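Local coordinates for protein halogenase PltM (Pseudomonas fluorescens, PDB 6BZN) that halogenates phenolic substrates, accepting more than one halide, and works as an FAD-dependent enzyme of the tryptophan halogenase family, at residues 36-39 with 40-44; 53-56 with 57-61; 143-146 with 147-151. One frame throughout, in Å; residues are numbered along the deposited sequence.

Contact 1 of 3, residues 36-39 with 40-44; sequences ALTG and AVLAK
L42 lies alongside T38 one turn earlier, the two side chains pointing the same way, with the L42 methyl CD1 4.0 Å from T38 CG2. The torsion of T38 sets this up: its methyl stands anti to the backbone N (chi1 -55° for OG1), while OG1 turns back beside the N and bonds to the carbonyl of A34. The methyl is thus offered to the leucine and the hydroxyl is satisfied within the same helix. L42 CG also sits 3.3 Å from T38 O, the carbonyl that accepts from L42 N at 3.1 Å. V41 straddles two carbonyls, with CG1 3.4 Å from L37 O and CG2 3.4 Å from T38 O. On another side of the helix the residues are small: A40 CB rests 3.5 Å from A36 O, and A43 CB approaches G39 O. Four successive i to i+4 backbone bonds, from A40 N to A36 O through A43 N to G39 O, keep the turns regular; the last is 2.9 Å. L37, T38, V41 and L42 carry the bulk and pack on F358, I361, A365 and L369 of helix 352-374, whereas A36 and A40 meet A147, I150 and A151 of helix 140-153. The small face therefore permits close helix packing and the larger one fills a hydrophobic interface. This is the helix of the first beta-alpha-beta unit, strand 24-29, helix 33-44, strand 49-52, following a GxGxxG sequence as in Rossmann-type FAD-binding folds.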
# COMPACT_ATOMS: atom_id res chain seq x y z
N ALA A 36 -11.71 0.60 -10.73
CA ALA A 36 -11.98 -0.48 -11.66
C ALA A 36 -12.45 -1.76 -10.95
O ALA A 36 -13.41 -2.38 -11.38
CB ALA A 36 -10.76 -0.78 -12.49
N LEU A 37 -11.76 -2.16 -9.89
CA LEU A 37 -12.17 -3.38 -9.18
C LEU A 37 -13.51 -3.21 -8.48
O LEU A 37 -14.33 -4.13 -8.48
CB LEU A 37 -11.10 -3.83 -8.19
CG LEU A 37 -9.79 -4.26 -8.82
CD1 LEU A 37 -8.83 -4.67 -7.70
CD2 LEU A 37 -9.97 -5.39 -9.82
N THR A 38 -13.72 -2.05 -7.86
CA THR A 38 -15.01 -1.69 -7.30
C THR A 38 -16.11 -1.79 -8.35
O THR A 38 -17.16 -2.41 -8.12
CB THR A 38 -14.98 -0.28 -6.67
OG1 THR A 38 -13.93 -0.23 -5.70
CG2 THR A 38 -16.31 0.03 -6.01
N GLY A 39 -15.86 -1.23 -9.53
CA GLY A 39 -16.86 -1.24 -10.59
C GLY A 39 -17.13 -2.64 -11.10
O GLY A 39 -18.28 -2.99 -11.38
N ALA A 40 -16.08 -3.45 -11.19
CA ALA A 40 -16.24 -4.80 -11.67
C ALA A 40 -17.11 -5.63 -10.74
O ALA A 40 -18.04 -6.29 -11.19
CB ALA A 40 -14.90 -5.47 -11.85
N VAL A 41 -16.83 -5.59 -9.44
CA VAL A 41 -17.56 -6.43 -8.49
C VAL A 41 -19.03 -6.01 -8.35
O VAL A 41 -19.91 -6.88 -8.21
CB VAL A 41 -16.88 -6.55 -7.09
CG1 VAL A 41 -15.47 -7.11 -7.22
CG2 VAL A 41 -16.84 -5.24 -6.33
N LEU A 42 -19.29 -4.71 -8.41
CA LEU A 42 -20.65 -4.19 -8.36
C LEU A 42 -21.41 -4.51 -9.65
O LEU A 42 -22.56 -4.97 -9.58
CB LEU A 42 -20.66 -2.70 -8.07
CG LEU A 42 -20.10 -2.30 -6.70
CD1 LEU A 42 -20.16 -0.79 -6.55
CD2 LEU A 42 -20.80 -2.93 -5.53
N ALA A 43 -20.78 -4.31 -10.81
CA ALA A 43 -21.42 -4.62 -12.09
C ALA A 43 -21.72 -6.12 -12.21
O ALA A 43 -22.82 -6.53 -12.61
CB ALA A 43 -20.56 -4.16 -13.26
N LYS A 44 -20.74 -6.94 -11.83
CA LYS A 44 -20.93 -8.40 -11.78
C LYS A 44 -22.16 -8.80 -10.96
O LYS A 44 -22.90 -9.73 -11.34
CB LYS A 44 -19.67 -9.05 -11.22
CG LYS A 44 -19.78 -10.53 -10.84
CD LYS A 44 -19.99 -11.42 -12.05
CE LYS A 44 -20.33 -12.83 -11.59
NZ LYS A 44 -19.80 -13.83 -12.55

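Contact 2 of 3, residues 53-56 with 57-61; sequences DSAQ and HPRFS
The chain runs from D53 to R59 without regular helix or strand, makes an Asx turn at its start, where A55 N donates to D53 OD1 at 2.9 Å, and passes through a cis peptide before P58. R59 then folds back toward the turn, its chain bent at chi2 (-66°), and reaches D53 from the opposite direction. Its two terminal nitrogens both grip the single oxygen D53 OD2. R59 NH2 meets D53 OD2 at 2.8 Å and 163° from its syn side; R59 NH1 meets D53 OD2 at 3.3 Å from above the carboxylate plane. Carboxylate and guanidinium stand almost perpendicular, yet OD2 lies in the guanidinium plane. A55 CB lies 3.4 Å from R59 NH1, and Q56 O lies 3.6 Å from R59 CB. Over one guanidinium face sits H57 NE2, itself bonded to S31 O. S31 OG adds a further hydrogen bond to D53 OD2. D53 is thus held through both oxygens, one by the turn and the other by arginine and serine. Since D53, R59 and S61 bind FAD in another structure of this protein, the salt bridge ties two FAD-binding residues together, and probably favours a negatively charged carboxylate here.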
# COMPACT_ATOMS: atom_id res chain seq x y z
N ASP A 53 -13.56 9.42 -14.98
CA ASP A 53 -12.17 9.82 -14.70
C ASP A 53 -11.79 11.02 -15.55
O ASP A 53 -12.08 11.04 -16.75
CB ASP A 53 -11.21 8.66 -14.99
CG ASP A 53 -9.86 8.80 -14.25
OD1 ASP A 53 -9.43 9.94 -13.95
OD2 ASP A 53 -9.25 7.75 -13.94
N SER A 54 -11.11 11.99 -14.93
CA SER A 54 -10.60 13.14 -15.67
C SER A 54 -9.37 12.77 -16.49
O SER A 54 -9.05 13.42 -17.48
CB SER A 54 -10.28 14.32 -14.74
OG SER A 54 -9.31 13.95 -13.78
N ALA A 55 -8.67 11.72 -16.06
CA ALA A 55 -7.50 11.23 -16.78
C ALA A 55 -7.93 10.19 -17.82
O ALA A 55 -9.13 9.90 -17.97
CB ALA A 55 -6.52 10.62 -15.80
N GLN A 56 -6.96 9.64 -18.53
CA GLN A 56 -7.21 8.52 -19.42
C GLN A 56 -6.09 7.49 -19.38
O GLN A 56 -4.97 7.79 -19.01
CB GLN A 56 -7.47 9.00 -20.85
CG GLN A 56 -6.41 9.88 -21.49
CD GLN A 56 -6.98 10.63 -22.69
OE1 GLN A 56 -7.84 10.12 -23.42
NE2 GLN A 56 -6.51 11.86 -22.89
N HIS A 57 -6.44 6.25 -19.72
CA HIS A 57 -5.46 5.18 -19.82
C HIS A 57 -4.82 5.25 -21.21
O HIS A 57 -5.49 5.66 -22.16
CB HIS A 57 -6.11 3.81 -19.61
CG HIS A 57 -6.60 3.60 -18.22
ND1 HIS A 57 -5.81 3.04 -17.23
CD2 HIS A 57 -7.77 3.91 -17.62
CE1 HIS A 57 -6.50 2.99 -16.10
NE2 HIS A 57 -7.68 3.52 -16.31
N PRO A 58 -3.56 4.87 -21.36
CA PRO A 58 -2.68 4.44 -20.29
C PRO A 58 -2.13 5.62 -19.49
O PRO A 58 -1.95 6.70 -20.02
CB PRO A 58 -1.54 3.76 -21.04
CG PRO A 58 -1.42 4.59 -22.27
CD PRO A 58 -2.85 4.88 -22.65
N ARG A 59 -1.86 5.40 -18.21
CA ARG A 59 -1.14 6.42 -17.44
C ARG A 59 -0.30 5.82 -16.33
O ARG A 59 -0.60 4.77 -15.80
CB ARG A 59 -2.11 7.48 -16.89
CG ARG A 59 -2.88 7.10 -15.63
CD ARG A 59 -3.87 5.96 -15.81
NE ARG A 59 -4.79 5.97 -14.67
CZ ARG A 59 -6.00 6.57 -14.62
NH1 ARG A 59 -6.52 7.19 -15.69
NH2 ARG A 59 -6.72 6.52 -13.50
N PHE A 60 0.71 6.58 -15.96
CA PHE A 60 1.67 6.19 -14.93
C PHE A 60 1.05 6.34 -13.54
O PHE A 60 0.24 7.24 -13.29
CB PHE A 60 2.91 7.06 -15.11
CG PHE A 60 3.83 7.11 -13.93
CD1 PHE A 60 4.86 6.19 -13.79
CD2 PHE A 60 3.71 8.14 -13.01
CE1 PHE A 60 5.73 6.27 -12.72
CE2 PHE A 60 4.58 8.23 -11.93
CZ PHE A 60 5.60 7.29 -11.79
N SER A 61 1.41 5.43 -12.65
CA SER A 61 1.09 5.57 -11.24
C SER A 61 2.15 4.82 -10.42
O SER A 61 2.72 3.85 -10.91
CB SER A 61 -0.32 5.05 -10.98
OG SER A 61 -0.57 4.92 -9.60

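Contact 3 of 3, residues 143-146 with 147-151; sequences IDYF and ALMIA
M149 runs back along the helix toward Y145, and each of its atoms past CA has a neighbour on the preceding turn. CB lies 3.4 Å from F146 O; CG, turned beside the backbone N, comes as near to Y145 O. SD carries the extended chain onward above the tyrosine ring, at a distance of 5.4 Å from its centroid. CE then closes over the ring: the methyl sits 3.9 Å from the Y145 centroid and only 12° off the ring normal, a CH-pi contact within a Met-aromatic pair. Y145 CG, roughly anti to the backbone N (chi1 -154°), brings the ring to the side where M149 lies. The ring also meets H57, their planes only about 15° apart. One residue on, F146 and I150 form a second i to i+4 pair, with I150 CD1 3.9 Å from F146 CE1 and I150 CG1 3.5 Å from F146 O. Beyond them, L89, V99 and E85 receive F146, while I83, E85 and I86 receive I150. Four backbone bonds, A147 N to I143 O through I150 N to F146 O, hold the turns; M149 N meets Y145 O at 3.0 Å. A different face carries D144, whose OD1 forms a salt bridge with R140, a residue that binds FAD in another structure of this protein; its OD2 makes a weak hydrogen bond to I33 N. The side-chain contact across the turns is therefore chiefly dispersion and CH-pi attraction, while the buried carboxylate of D144 is probably balanced by R140, perhaps helping to position that arginine at the FAD site.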
# COMPACT_ATOMS: atom_id res chain seq x y z
N ILE A 143 -1.21 -2.85 -15.31
CA ILE A 143 -2.07 -3.50 -14.33
C ILE A 143 -3.42 -2.79 -14.26
O ILE A 143 -4.46 -3.45 -14.32
CB ILE A 143 -1.39 -3.53 -12.93
CG1 ILE A 143 -0.15 -4.44 -12.96
CG2 ILE A 143 -2.36 -3.96 -11.83
CD1 ILE A 143 -0.42 -5.91 -13.16
N ASP A 144 -3.40 -1.46 -14.14
CA ASP A 144 -4.65 -0.69 -13.99
C ASP A 144 -5.50 -0.72 -15.25
O ASP A 144 -6.72 -0.77 -15.16
CB ASP A 144 -4.36 0.76 -13.56
CG ASP A 144 -3.85 0.84 -12.11
OD1 ASP A 144 -3.35 -0.17 -11.57
OD2 ASP A 144 -3.94 1.92 -11.50
N TYR A 145 -4.87 -0.70 -16.42
CA TYR A 145 -5.63 -0.73 -17.66
C TYR A 145 -6.35 -2.09 -17.75
O TYR A 145 -7.54 -2.15 -18.03
CB TYR A 145 -4.75 -0.50 -18.89
CG TYR A 145 -5.46 0.09 -20.12
CD1 TYR A 145 -6.85 0.29 -20.16
CD2 TYR A 145 -4.73 0.43 -21.26
CE1 TYR A 145 -7.48 0.83 -21.28
CE2 TYR A 145 -5.36 0.96 -22.39
CZ TYR A 145 -6.74 1.16 -22.38
OH TYR A 145 -7.38 1.70 -23.48
N PHE A 146 -5.63 -3.17 -17.43
CA PHE A 146 -6.22 -4.52 -17.35
C PHE A 146 -7.39 -4.58 -16.37
O PHE A 146 -8.43 -5.15 -16.69
CB PHE A 146 -5.14 -5.53 -16.96
CG PHE A 146 -5.62 -6.95 -16.91
CD1 PHE A 146 -6.09 -7.49 -15.72
CD2 PHE A 146 -5.58 -7.75 -18.04
CE1 PHE A 146 -6.52 -8.81 -15.66
CE2 PHE A 146 -6.02 -9.06 -17.99
CZ PHE A 146 -6.48 -9.60 -16.80
N ALA A 147 -7.23 -3.97 -15.20
CA ALA A 147 -8.30 -3.90 -14.21
C ALA A 147 -9.54 -3.19 -14.78
O ALA A 147 -10.66 -3.70 -14.62
CB ALA A 147 -7.83 -3.19 -12.94
N LEU A 148 -9.35 -2.06 -15.45
CA LEU A 148 -10.49 -1.40 -16.08
C LEU A 148 -11.17 -2.32 -17.10
O LEU A 148 -12.39 -2.34 -17.20
CB LEU A 148 -10.09 -0.09 -16.75
CG LEU A 148 -11.25 0.70 -17.38
CD1 LEU A 148 -12.32 1.05 -16.35
CD2 LEU A 148 -10.71 1.97 -18.01
N MET A 149 -10.38 -3.05 -17.86
CA MET A 149 -10.95 -4.00 -18.82
C MET A 149 -11.83 -5.04 -18.12
O MET A 149 -12.88 -5.41 -18.64
CB MET A 149 -9.88 -4.66 -19.67
CG MET A 149 -9.13 -3.70 -20.57
SD MET A 149 -7.71 -4.54 -21.31
CE MET A 149 -6.76 -3.13 -21.89
N ILE A 150 -11.43 -5.49 -16.92
CA ILE A 150 -12.30 -6.40 -16.14
C ILE A 150 -13.67 -5.76 -15.93
O ILE A 150 -14.70 -6.38 -16.18
CB ILE A 150 -11.72 -6.77 -14.75
CG1 ILE A 150 -10.35 -7.44 -14.90
CG2 ILE A 150 -12.70 -7.70 -14.03
CD1 ILE A 150 -9.67 -7.81 -13.60
N ALA A 151 -13.68 -4.52 -15.44
CA ALA A 151 -14.93 -3.81 -15.16
C ALA A 151 -15.80 -3.65 -16.41
O ALA A 151 -17.01 -3.89 -16.36
CB ALA A 151 -14.64 -2.45 -14.58

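Overall arrangement
Contacts 1, 2 and 3 follow one another along the chain: helix 33-44, the loop after strand 49-52, then helix 140-153. Contact 3 lies between the other two, its centre about 10 Å from that of contact 1 and about 12 Å from that of contact 2, whereas the centres of contacts 1 and 2 are about 18 Å apart. Helix 140-153 packs closely on helix 33-44 where alanines meet, A40 CB lying 3.7 Å from A151 CA, and meets the loop where H57 CD2 approaches L148 CD2 at 3.5 Å. Contact 2 contributes FAD-binding residues, while contacts 1 and 3 lie next to others (I33 and A34; R140), beside the parallel sheet containing strands 24-29 and 49-52.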